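PDB 3VSF: ricin B lectin from Clostridium thermocellum, which probably hydrolyses beta-1,3-galactan from the chain end as a family 43 glycoside hydrolase, and carries a ricin-type lectin module that binds galactose. Local coordinates for residues A[53-61]-A[317-325]; A[224-232]-A[269-277]. All coordinates share one frame; numbering follows the deposited sequence.

Contact 1 of 2, residues A[53-61]-A[317-325]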
ATOM      1  N   GLY A  53       3.018 -11.605 -22.149  1.00 88.86           N
ATOM      2  CA  GLY A  53       1.820 -10.911 -22.585  1.00 88.10           C
ATOM      3  C   GLY A  53       0.569 -11.482 -21.946  1.00 89.82           C
ATOM      4  O   GLY A  53      -0.547 -11.214 -22.392  1.00 90.24           O
ATOM      5  N   ASN A  54       0.758 -12.275 -20.897  1.00 88.34           N
ATOM      6  CA  ASN A  54      -0.357 -12.893 -20.188  1.00 89.21           C
ATOM      7  C   ASN A  54      -0.597 -12.277 -18.812  1.00 87.09           C
ATOM      8  O   ASN A  54       0.333 -11.803 -18.160  1.00 83.08           O
ATOM      9  CB  ASN A  54      -0.142 -14.403 -20.059  1.00 89.32           C
ATOM     10  CG  ASN A  54      -0.404 -15.141 -21.357  1.00 90.85           C
ATOM     11  OD1 ASN A  54      -1.405 -15.847 -21.491  1.00 86.71           O
ATOM     12  ND2 ASN A  54       0.491 -14.976 -22.323  1.00 91.89           N
ATOM     13  N   VAL A  55      -1.853 -12.294 -18.380  1.00 85.32           N
ATOM     14  CA  VAL A  55      -2.235 -11.728 -17.092  1.00 82.00           C
ATOM     15  C   VAL A  55      -1.578 -12.462 -15.925  1.00 83.65           C
ATOM     16  O   VAL A  55      -1.717 -13.677 -15.783  1.00 84.57           O
ATOM     17  CB  VAL A  55      -3.766 -11.734 -16.909  1.00 83.07           C
ATOM     18  CG1 VAL A  55      -4.349 -13.077 -17.330  1.00 86.66           C
ATOM     19  CG2 VAL A  55      -4.131 -11.408 -15.470  1.00 82.36           C
ATOM     20  N   ILE A  56      -0.859 -11.714 -15.095  1.00 83.04           N
ATOM     21  CA  ILE A  56      -0.230 -12.274 -13.903  1.00 79.71           C
ATOM     22  C   ILE A  56      -1.288 -12.701 -12.889  1.00 80.43           C
ATOM     23  O   ILE A  56      -2.197 -11.935 -12.571  1.00 82.00           O
ATOM     24  CB  ILE A  56       0.730 -11.260 -13.246  1.00 78.32           C
ATOM     25  CG1 ILE A  56       1.870 -10.906 -14.204  1.00 79.71           C
ATOM     26  CG2 ILE A  56       1.282 -11.811 -11.939  1.00 75.05           C
ATOM     27  CD1 ILE A  56       2.864  -9.913 -13.638  1.00 77.62           C
ATOM     28  N   HIS A  57      -1.169 -13.927 -12.390  1.00 83.37           N
ATOM     29  CA  HIS A  57      -2.108 -14.451 -11.401  1.00 81.02           C
ATOM     30  C   HIS A  57      -1.408 -14.844 -10.104  1.00 79.00           C
ATOM     31  O   HIS A  57      -1.112 -16.017  -9.878  1.00 81.50           O
ATOM     32  CB  HIS A  57      -2.890 -15.640 -11.969  1.00 81.97           C
ATOM     33  CG  HIS A  57      -2.037 -16.646 -12.678  1.00 85.50           C
ATOM     34  ND1 HIS A  57      -1.681 -17.852 -12.114  1.00 88.93           N
ATOM     35  CD2 HIS A  57      -1.471 -16.626 -13.908  1.00 85.25           C
ATOM     36  CE1 HIS A  57      -0.933 -18.530 -12.965  1.00 86.58           C
ATOM     37  NE2 HIS A  57      -0.789 -17.808 -14.062  1.00 82.98           N
ATOM     38  N   ALA A  58      -1.145 -13.855  -9.256  1.00 77.64           N
ATOM     39  CA  ALA A  58      -0.492 -14.090  -7.971  1.00 76.48           C
ATOM     40  C   ALA A  58      -1.235 -13.376  -6.847  1.00 73.09           C
ATOM     41  O   ALA A  58      -0.671 -12.528  -6.154  1.00 73.21           O
ATOM     42  CB  ALA A  58       0.960 -13.643  -8.024  1.00 76.46           C
ATOM     43  N   HIS A  59      -2.502 -13.731  -6.670  1.00 70.73           N
ATOM     44  CA  HIS A  59      -3.358 -13.081  -5.688  1.00 70.90           C
ATOM     45  C   HIS A  59      -2.941 -13.410  -4.258  1.00 72.38           C
ATOM     46  O   HIS A  59      -2.434 -14.500  -3.985  1.00 73.93           O
ATOM     47  CB  HIS A  59      -4.815 -13.474  -5.925  1.00 70.53           C
ATOM     48  CG  HIS A  59      -5.256 -13.312  -7.347  1.00 76.89           C
ATOM     49  ND1 HIS A  59      -4.607 -12.481  -8.235  1.00 75.99           N
ATOM     50  CD2 HIS A  59      -6.271 -13.881  -8.038  1.00 80.53           C
ATOM     51  CE1 HIS A  59      -5.208 -12.540  -9.410  1.00 77.57           C
ATOM     52  NE2 HIS A  59      -6.221 -13.383  -9.317  1.00 80.27           N
ATOM     53  N   GLY A  60      -3.159 -12.463  -3.350  1.00 72.49           N
ATOM     54  CA  GLY A  60      -2.760 -12.621  -1.962  1.00 66.84           C
ATOM     55  C   GLY A  60      -1.290 -12.969  -1.848  1.00 66.85           C
ATOM     56  O   GLY A  60      -0.858 -13.587  -0.877  1.00 68.39           O
ATOM     57  N   GLY A  61      -0.517 -12.558  -2.847  1.00 65.91           N
ATOM     58  CA  GLY A  61       0.874 -12.956  -2.945  1.00 69.73           C
ATOM     59  C   GLY A  61       1.837 -12.223  -2.033  1.00 70.67           C
ATOM     60  O   GLY A  61       1.434 -11.492  -1.128  1.00 69.21           O
ATOM     61  N   LYS A 317     -14.903 -13.549 -10.223  1.00 80.95           N
ATOM     62  CA  LYS A 317     -14.122 -14.675  -9.728  1.00 79.95           C
ATOM     63  C   LYS A 317     -12.762 -14.193  -9.238  1.00 79.60           C
ATOM     64  O   LYS A 317     -12.244 -13.183  -9.715  1.00 79.73           O
ATOM     65  CB  LYS A 317     -13.955 -15.739 -10.814  1.00 81.24           C
ATOM     66  CG  LYS A 317     -13.234 -15.254 -12.060  1.00 85.61           C
ATOM     67  CD  LYS A 317     -13.233 -16.319 -13.147  1.00 87.45           C
ATOM     68  CE  LYS A 317     -12.576 -15.807 -14.421  1.00 89.56           C
ATOM     69  NZ  LYS A 317     -12.655 -16.803 -15.526  1.00 89.83           N
ATOM     70  N   VAL A 318     -12.191 -14.921  -8.285  1.00 79.48           N
ATOM     71  CA  VAL A 318     -10.917 -14.545  -7.681  1.00 78.18           C
ATOM     72  C   VAL A 318      -9.844 -14.231  -8.723  1.00 79.43           C
ATOM     73  O   VAL A 318      -9.058 -13.301  -8.553  1.00 78.12           O
ATOM     74  CB  VAL A 318     -10.401 -15.645  -6.732  1.00 77.84           C
ATOM     75  CG1 VAL A 318      -9.034 -15.273  -6.179  1.00 77.18           C
ATOM     76  CG2 VAL A 318     -11.393 -15.878  -5.604  1.00 77.00           C
ATOM     77  N   ASN A 319      -9.820 -15.005  -9.804  1.00 82.63           N
ATOM     78  CA  ASN A 319      -8.809 -14.835 -10.844  1.00 83.39           C
ATOM     79  C   ASN A 319      -8.918 -13.506 -11.588  1.00 83.33           C
ATOM     80  O   ASN A 319      -7.994 -13.108 -12.298  1.00 81.63           O
ATOM     81  CB  ASN A 319      -8.858 -16.000 -11.835  1.00 85.22           C
ATOM     82  CG  ASN A 319      -8.579 -17.337 -11.178  1.00 87.04           C
ATOM     83  OD1 ASN A 319      -7.427 -17.760 -11.071  1.00 86.67           O
ATOM     84  ND2 ASN A 319      -9.634 -18.007 -10.730  1.00 87.64           N
ATOM     85  N   ASP A 320     -10.048 -12.826 -11.426  1.00 83.28           N
ATOM     86  CA  ASP A 320     -10.262 -11.533 -12.066  1.00 80.92           C
ATOM     87  C   ASP A 320      -9.870 -10.380 -11.147  1.00 80.58           C
ATOM     88  O   ASP A 320     -10.196  -9.223 -11.415  1.00 81.26           O
ATOM     89  CB  ASP A 320     -11.719 -11.380 -12.508  1.00 83.27           C
ATOM     90  CG  ASP A 320     -12.090 -12.322 -13.636  1.00 87.16           C
ATOM     91  OD1 ASP A 320     -11.192 -12.704 -14.416  1.00 88.43           O
ATOM     92  OD2 ASP A 320     -13.284 -12.675 -13.747  1.00 84.72           O
ATOM     93  N   SER A 321      -9.166 -10.700 -10.066  1.00 78.28           N
ATOM     94  CA  SER A 321      -8.725  -9.688  -9.113  1.00 75.81           C
ATOM     95  C   SER A 321      -7.544  -8.889  -9.654  1.00 77.50           C
ATOM     96  O   SER A 321      -6.639  -9.445 -10.274  1.00 77.28           O
ATOM     97  CB  SER A 321      -8.353 -10.333  -7.777  1.00 72.47           C
ATOM     98  OG  SER A 321      -9.482 -10.932  -7.169  1.00 74.36           O
ATOM     99  N   GLN A 322      -7.562  -7.582  -9.410  1.00 74.93           N
ATOM    100  CA  GLN A 322      -6.497  -6.697  -9.870  1.00 73.75           C
ATOM    101  C   GLN A 322      -5.535  -6.368  -8.733  1.00 71.62           C
ATOM    102  O   GLN A 322      -5.805  -6.678  -7.573  1.00 70.00           O
ATOM    103  CB  GLN A 322      -7.094  -5.421 -10.464  1.00 71.94           C
ATOM    104  CG  GLN A 322      -7.914  -5.663 -11.724  1.00 75.48           C
ATOM    105  CD  GLN A 322      -9.026  -4.648 -11.911  1.00 75.63           C
ATOM    106  OE1 GLN A 322      -9.456  -3.998 -10.959  1.00 76.49           O
ATOM    107  NE2 GLN A 322      -9.499  -4.510 -13.144  1.00 72.78           N
ATOM    108  N   TYR A 323      -4.409  -5.743  -9.068  1.00 69.41           N
ATOM    109  CA  TYR A 323      -3.389  -5.437  -8.071  1.00 69.22           C
ATOM    110  C   TYR A 323      -3.218  -3.935  -7.862  1.00 71.78           C
ATOM    111  O   TYR A 323      -3.461  -3.139  -8.770  1.00 70.70           O
ATOM    112  CB  TYR A 323      -2.050  -6.066  -8.462  1.00 70.72           C
ATOM    113  CG  TYR A 323      -2.154  -7.523  -8.847  1.00 72.98           C
ATOM    114  CD1 TYR A 323      -2.278  -8.511  -7.879  1.00 76.77           C
ATOM    115  CD2 TYR A 323      -2.131  -7.912 -10.180  1.00 75.86           C
ATOM    116  CE1 TYR A 323      -2.376  -9.845  -8.227  1.00 76.61           C
ATOM    117  CE2 TYR A 323      -2.228  -9.242 -10.538  1.00 76.94           C
ATOM    118  CZ  TYR A 323      -2.350 -10.204  -9.558  1.00 78.55           C
ATOM    119  OH  TYR A 323      -2.447 -11.529  -9.911  1.00 78.05           O
ATOM    120  N   VAL A 324      -2.799  -3.560  -6.659  1.00 69.12           N
ATOM    121  CA  VAL A 324      -2.559  -2.164  -6.324  1.00 66.86           C
ATOM    122  C   VAL A 324      -1.225  -2.011  -5.602  1.00 66.97           C
ATOM    123  O   VAL A 324      -1.085  -2.414  -4.448  1.00 67.99           O
ATOM    124  CB  VAL A 324      -3.682  -1.595  -5.435  1.00 67.87           C
ATOM    125  CG1 VAL A 324      -3.300  -0.220  -4.908  1.00 68.00           C
ATOM    126  CG2 VAL A 324      -4.992  -1.534  -6.205  1.00 70.99           C
ATOM    127  N   TRP A 325      -0.245  -1.433  -6.288  1.00 68.67           N
ATOM    128  CA  TRP A 325       1.067  -1.204  -5.692  1.00 68.69           C
ATOM    129  C   TRP A 325       1.302   0.277  -5.421  1.00 69.06           C
ATOM    130  O   TRP A 325       1.096   1.122  -6.293  1.00 67.75           O
ATOM    131  CB  TRP A 325       2.176  -1.759  -6.589  1.00 71.44           C
ATOM    132  CG  TRP A 325       2.219  -3.256  -6.634  1.00 75.11           C
ATOM    133  CD1 TRP A 325       1.306  -4.118  -6.099  1.00 73.35           C
ATOM    134  CD2 TRP A 325       3.231  -4.068  -7.240  1.00 75.80           C
ATOM    135  NE1 TRP A 325       1.685  -5.417  -6.340  1.00 73.26           N
ATOM    136  CE2 TRP A 325       2.863  -5.414  -7.038  1.00 75.68           C
ATOM    137  CE3 TRP A 325       4.411  -3.788  -7.937  1.00 73.57           C
ATOM    138  CZ2 TRP A 325       3.633  -6.476  -7.506  1.00 76.54           C
ATOM    139  CZ3 TRP A 325       5.173  -4.844  -8.401  1.00 74.95           C
ATOM    140  CH2 TRP A 325       4.782  -6.171  -8.184  1.00 78.56           C
TER

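Contact 2 of 2, residues A[224-232]-A[269-277]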
ATOM      1  N   LEU A 224       5.260 -19.306  20.925  1.00 79.37           N
ATOM      2  CA  LEU A 224       4.299 -18.240  20.684  1.00 77.25           C
ATOM      3  C   LEU A 224       4.885 -16.927  21.189  1.00 80.49           C
ATOM      4  O   LEU A 224       4.823 -16.626  22.382  1.00 81.25           O
ATOM      5  CB  LEU A 224       2.974 -18.546  21.389  1.00 77.29           C
ATOM      6  CG  LEU A 224       1.771 -17.637  21.116  1.00 75.26           C
ATOM      7  CD1 LEU A 224       1.792 -16.389  21.991  1.00 77.58           C
ATOM      8  CD2 LEU A 224       1.688 -17.272  19.639  1.00 73.22           C
ATOM      9  N   LYS A 225       5.463 -16.153  20.277  1.00 80.84           N
ATOM     10  CA  LYS A 225       6.164 -14.928  20.645  1.00 80.43           C
ATOM     11  C   LYS A 225       5.264 -13.941  21.384  1.00 79.50           C
ATOM     12  O   LYS A 225       5.634 -13.432  22.443  1.00 79.50           O
ATOM     13  CB  LYS A 225       6.781 -14.262  19.410  1.00 77.43           C
ATOM     14  CG  LYS A 225       7.743 -13.136  19.740  1.00 79.80           C
ATOM     15  CD  LYS A 225       8.851 -13.618  20.664  1.00 84.13           C
ATOM     16  CE  LYS A 225       9.804 -12.490  21.029  1.00 86.57           C
ATOM     17  NZ  LYS A 225      10.861 -12.944  21.977  1.00 88.03           N
ATOM     18  N   ALA A 226       4.084 -13.676  20.829  1.00 77.78           N
ATOM     19  CA  ALA A 226       3.156 -12.735  21.450  1.00 77.99           C
ATOM     20  C   ALA A 226       1.774 -12.736  20.803  1.00 74.23           C
ATOM     21  O   ALA A 226       1.622 -13.074  19.629  1.00 72.58           O
ATOM     22  CB  ALA A 226       3.742 -11.328  21.436  1.00 75.51           C
ATOM     23  N   LYS A 227       0.770 -12.360  21.589  1.00 72.87           N
ATOM     24  CA  LYS A 227      -0.575 -12.138  21.074  1.00 74.46           C
ATOM     25  C   LYS A 227      -0.764 -10.643  20.843  1.00 72.43           C
ATOM     26  O   LYS A 227      -0.554  -9.838  21.749  1.00 73.27           O
ATOM     27  CB  LYS A 227      -1.625 -12.654  22.060  1.00 75.10           C
ATOM     28  CG  LYS A 227      -1.570 -14.154  22.307  1.00 73.47           C
ATOM     29  CD  LYS A 227      -2.675 -14.593  23.256  1.00 75.92           C
ATOM     30  CE  LYS A 227      -2.662 -16.099  23.466  1.00 75.70           C
ATOM     31  NZ  LYS A 227      -3.758 -16.543  24.370  1.00 72.42           N
ATOM     32  N   LEU A 228      -1.161 -10.275  19.629  1.00 72.21           N
ATOM     33  CA  LEU A 228      -1.234  -8.867  19.252  1.00 73.37           C
ATOM     34  C   LEU A 228      -2.643  -8.420  18.875  1.00 73.88           C
ATOM     35  O   LEU A 228      -3.317  -9.067  18.072  1.00 72.53           O
ATOM     36  CB  LEU A 228      -0.275  -8.585  18.094  1.00 68.61           C
ATOM     37  CG  LEU A 228       1.178  -9.007  18.315  1.00 68.56           C
ATOM     38  CD1 LEU A 228       1.998  -8.786  17.054  1.00 70.02           C
ATOM     39  CD2 LEU A 228       1.782  -8.260  19.493  1.00 70.28           C
ATOM     40  N   PHE A 229      -3.076  -7.308  19.460  1.00 73.01           N
ATOM     41  CA  PHE A 229      -4.358  -6.700  19.118  1.00 75.80           C
ATOM     42  C   PHE A 229      -5.521  -7.658  19.352  1.00 75.53           C
ATOM     43  O   PHE A 229      -6.275  -7.971  18.431  1.00 74.82           O
ATOM     44  CB  PHE A 229      -4.344  -6.226  17.664  1.00 76.95           C
ATOM     45  CG  PHE A 229      -3.185  -5.330  17.333  1.00 75.82           C
ATOM     46  CD1 PHE A 229      -2.696  -4.433  18.270  1.00 75.45           C
ATOM     47  CD2 PHE A 229      -2.577  -5.391  16.091  1.00 74.70           C
ATOM     48  CE1 PHE A 229      -1.629  -3.609  17.971  1.00 74.74           C
ATOM     49  CE2 PHE A 229      -1.508  -4.570  15.786  1.00 75.40           C
ATOM     50  CZ  PHE A 229      -1.034  -3.678  16.727  1.00 78.45           C
ATOM     51  N   VAL A 230      -5.663  -8.113  20.592  1.00 75.74           N
ATOM     52  CA  VAL A 230      -6.701  -9.076  20.945  1.00 74.98           C
ATOM     53  C   VAL A 230      -8.099  -8.465  20.864  1.00 73.99           C
ATOM     54  O   VAL A 230      -8.323  -7.338  21.304  1.00 75.70           O
ATOM     55  CB  VAL A 230      -6.472  -9.658  22.355  1.00 75.76           C
ATOM     56  CG1 VAL A 230      -5.147 -10.401  22.411  1.00 72.32           C
ATOM     57  CG2 VAL A 230      -6.511  -8.555  23.402  1.00 77.09           C
ATOM     58  N   GLY A 231      -9.031  -9.217  20.287  1.00 74.86           N
ATOM     59  CA  GLY A 231     -10.414  -8.788  20.188  1.00 76.44           C
ATOM     60  C   GLY A 231     -10.640  -7.640  19.225  1.00 77.50           C
ATOM     61  O   GLY A 231     -11.763  -7.156  19.077  1.00 79.16           O
ATOM     62  N   GLN A 232      -9.574  -7.200  18.564  1.00 75.57           N
ATOM     63  CA  GLN A 232      -9.661  -6.073  17.641  1.00 76.09           C
ATOM     64  C   GLN A 232      -9.880  -6.536  16.202  1.00 75.56           C
ATOM     65  O   GLN A 232     -10.177  -5.730  15.319  1.00 77.14           O
ATOM     66  CB  GLN A 232      -8.421  -5.186  17.760  1.00 74.44           C
ATOM     67  CG  GLN A 232      -8.263  -4.560  19.141  1.00 76.50           C
ATOM     68  CD  GLN A 232      -6.968  -3.789  19.298  1.00 82.53           C
ATOM     69  OE1 GLN A 232      -6.175  -3.691  18.363  1.00 83.37           O
ATOM     70  NE2 GLN A 232      -6.748  -3.236  20.485  1.00 82.06           N
ATOM     71  N   LEU A 269       9.251  -7.009  19.517  1.00 78.96           N
ATOM     72  CA  LEU A 269       8.179  -7.858  19.009  1.00 77.57           C
ATOM     73  C   LEU A 269       7.304  -8.401  20.135  1.00 80.50           C
ATOM     74  O   LEU A 269       6.096  -8.568  19.969  1.00 79.83           O
ATOM     75  CB  LEU A 269       8.753  -9.017  18.192  1.00 75.16           C
ATOM     76  CG  LEU A 269       9.386  -8.664  16.846  1.00 73.90           C
ATOM     77  CD1 LEU A 269      10.084  -9.875  16.246  1.00 73.66           C
ATOM     78  CD2 LEU A 269       8.335  -8.120  15.892  1.00 74.66           C
ATOM     79  N   ALA A 270       7.922  -8.677  21.278  1.00 80.26           N
ATOM     80  CA  ALA A 270       7.211  -9.250  22.415  1.00 80.57           C
ATOM     81  C   ALA A 270       6.180  -8.282  22.990  1.00 81.76           C
ATOM     82  O   ALA A 270       5.035  -8.659  23.241  1.00 78.00           O
ATOM     83  CB  ALA A 270       8.195  -9.680  23.491  1.00 84.06           C
ATOM     84  N   SER A 271       6.594  -7.035  23.199  1.00 83.30           N
ATOM     85  CA  SER A 271       5.715  -6.028  23.782  1.00 82.36           C
ATOM     86  C   SER A 271       6.126  -4.619  23.365  1.00 83.63           C
ATOM     87  O   SER A 271       7.114  -4.432  22.656  1.00 83.84           O
ATOM     88  CB  SER A 271       5.717  -6.139  25.307  1.00 80.04           C
ATOM     89  OG  SER A 271       7.017  -5.928  25.830  1.00 77.98           O
ATOM     90  N   GLY A 272       5.358  -3.630  23.814  1.00 80.45           N
ATOM     91  CA  GLY A 272       5.655  -2.241  23.518  1.00 80.82           C
ATOM     92  C   GLY A 272       4.956  -1.740  22.270  1.00 79.66           C
ATOM     93  O   GLY A 272       5.257  -0.654  21.774  1.00 80.35           O
ATOM     94  N   TRP A 273       4.020  -2.532  21.758  1.00 75.90           N
ATOM     95  CA  TRP A 273       3.273  -2.154  20.565  1.00 77.98           C
ATOM     96  C   TRP A 273       2.342  -0.978  20.833  1.00 76.60           C
ATOM     97  O   TRP A 273       1.774  -0.856  21.918  1.00 79.05           O
ATOM     98  CB  TRP A 273       2.489  -3.347  20.015  1.00 74.43           C
ATOM     99  CG  TRP A 273       3.351  -4.345  19.309  1.00 74.60           C
ATOM    100  CD1 TRP A 273       3.955  -5.441  19.854  1.00 78.56           C
ATOM    101  CD2 TRP A 273       3.715  -4.335  17.923  1.00 73.27           C
ATOM    102  NE1 TRP A 273       4.668  -6.116  18.894  1.00 77.61           N
ATOM    103  CE2 TRP A 273       4.538  -5.457  17.700  1.00 74.37           C
ATOM    104  CE3 TRP A 273       3.423  -3.487  16.850  1.00 73.42           C
ATOM    105  CZ2 TRP A 273       5.072  -5.753  16.447  1.00 73.63           C
ATOM    106  CZ3 TRP A 273       3.954  -3.784  15.608  1.00 72.87           C
ATOM    107  CH2 TRP A 273       4.769  -4.905  15.417  1.00 73.94           C
ATOM    108  N   SER A 274       2.194  -0.111  19.836  1.00 72.55           N
ATOM    109  CA  SER A 274       1.358   1.076  19.969  1.00 73.39           C
ATOM    110  C   SER A 274      -0.090   0.767  19.621  1.00 74.27           C
ATOM    111  O   SER A 274      -0.448  -0.382  19.359  1.00 78.78           O
ATOM    112  CB  SER A 274       1.875   2.193  19.062  1.00 74.38           C
ATOM    113  OG  SER A 274       1.749   1.838  17.695  1.00 72.79           O
ATOM    114  N   GLN A 275      -0.922   1.803  19.622  1.00 71.05           N
ATOM    115  CA  GLN A 275      -2.307   1.675  19.197  1.00 71.27           C
ATOM    116  C   GLN A 275      -2.374   1.674  17.674  1.00 74.05           C
ATOM    117  O   GLN A 275      -1.364   1.887  17.004  1.00 75.41           O
ATOM    118  CB  GLN A 275      -3.147   2.820  19.767  1.00 75.24           C
ATOM    119  CG  GLN A 275      -2.510   4.192  19.607  1.00 79.01           C
ATOM    120  CD  GLN A 275      -3.359   5.304  20.192  1.00 82.36           C
ATOM    121  OE1 GLN A 275      -4.400   5.662  19.640  1.00 77.73           O
ATOM    122  NE2 GLN A 275      -2.918   5.855  21.318  1.00 81.79           N
ATOM    123  N   LEU A 276      -3.560   1.430  17.130  1.00 73.31           N
ATOM    124  CA  LEU A 276      -3.735   1.384  15.683  1.00 69.87           C
ATOM    125  C   LEU A 276      -3.886   2.783  15.095  1.00 74.37           C
ATOM    126  O   LEU A 276      -4.658   3.598  15.598  1.00 77.53           O
ATOM    127  CB  LEU A 276      -4.942   0.521  15.306  1.00 72.00           C
ATOM    128  CG  LEU A 276      -4.831  -0.990  15.535  1.00 72.81           C
ATOM    129  CD1 LEU A 276      -3.602  -1.556  14.835  1.00 68.92           C
ATOM    130  CD2 LEU A 276      -4.811  -1.321  17.019  1.00 77.40           C
ATOM    131  N   TYR A 277      -3.139   3.053  14.029  1.00 73.64           N
ATOM    132  CA  TYR A 277      -3.230   4.328  13.329  1.00 67.43           C
ATOM    133  C   TYR A 277      -3.693   4.114  11.892  1.00 66.20           C
ATOM    134  O   TYR A 277      -3.173   3.248  11.187  1.00 66.40           O
ATOM    135  CB  TYR A 277      -1.885   5.054  13.345  1.00 67.00           C
ATOM    136  CG  TYR A 277      -1.415   5.453  14.726  1.00 70.13           C
ATOM    137  CD1 TYR A 277      -1.928   6.577  15.357  1.00 73.10           C
ATOM    138  CD2 TYR A 277      -0.451   4.709  15.394  1.00 72.71           C
ATOM    139  CE1 TYR A 277      -1.500   6.948  16.618  1.00 75.26           C
ATOM    140  CE2 TYR A 277      -0.017   5.072  16.656  1.00 75.53           C
ATOM    141  CZ  TYR A 277      -0.544   6.192  17.262  1.00 78.35           C
ATOM    142  OH  TYR A 277      -0.115   6.557  18.518  1.00 77.78           O
TER

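Contact 1 of 2, residues A[53-61]-A[317-325]
Y323 ends in a hydroxyl that the loop 53-61 grips through the backbone of I56 and A58, the residues flanking H57 in sequence. OH donates to I56 O at 2.7 Å and accepts from A58 N at 2.7 Å, with an N-H...O angle of 159°, so the hydroxyl gives one bond to the backbone and takes one from it. The hydroxyl stands well above the carbonyl plane of I56, while I56 O lies at the edge of the phenol ring. A weak bond, donated from the same segment as that of A58 N, links H59 NE2 to N319 O at 3.5 Å. With CG anti to its carbonyl carbon (chi1 -50°), H59 sends its imidazole in among the residues of 317-325. There S321 CB sits squarely over one face, 4.0 Å from the ring centroid, a CH-pi contact. The H59 and Y323 rings meet obliquely, planes at 49°, and I56 CB lies 4.5 Å from Y323 CE2, a loose apolar contact. S321 OG is hydrogen-bonded to A311 N. The contact joins the loop leading into strand 61-66, first of one four-stranded sheet, to strand 322-330 of another; W72 of strand 69-77 meets Y323 edge-to-face and touches I56 and A58.

Contact 2 of 2, residues A[224-232]-A[269-277]
W273, on which L228 packs, has its indole fixed by a bond from NE1 to L269 O of 3.0 Å at 162°. The carbonyl oxygen lies in the plane of the indole, whereas the donor stands well above the plane of the carbonyl, so the ring is pinned across the base of its own loop. L228 reaches this ring with both methyls: CD1 lies over one face toward the rim, and CD2 comes to 3.6 Å from W273 CD1. F229 bends the chain with a positive phi (59°) at the strand end, and its ring has CE1 3.7 Å from S274 O, which lies at the ring edge. L276 CD1 covers one face, 4.0 Å from the centroid and 19° off the normal, a CH-pi contact. Farther back along strand 221-228, a classic beta bulge makes K225 and A226 both face L211. A226 CB rests on A270 O at 3.5 Å, and K225 CE touches A270 CB at 4.1 Å. No hydrogen bond crosses between the segments, so the outer strand of one blade packs on a loop of the next mainly by apolar and aromatic contact, while polar bonds within 269-277, and from S274 to Y265, shape the loop.

The five consecutive four-stranded antiparallel sheets are the blades of the propeller characteristic of family 43, and each contact bridges two of them. Contact 1 joins the first blade, through the loop entering strand 61-66, to strand 322-330 of the fifth, at the closure of the ring; contact 2 joins strand 221-228, last of the third blade, to the loop ahead of strand 277-279 in the fourth. Both segments of contact 2 fall in the span of chain between the two halves of contact 1. Their centres are 31 Å apart, with about 16 Å between their nearest atoms. Both lie away from the galactose sites at D422, D425, N440 and N444 in the lectin module.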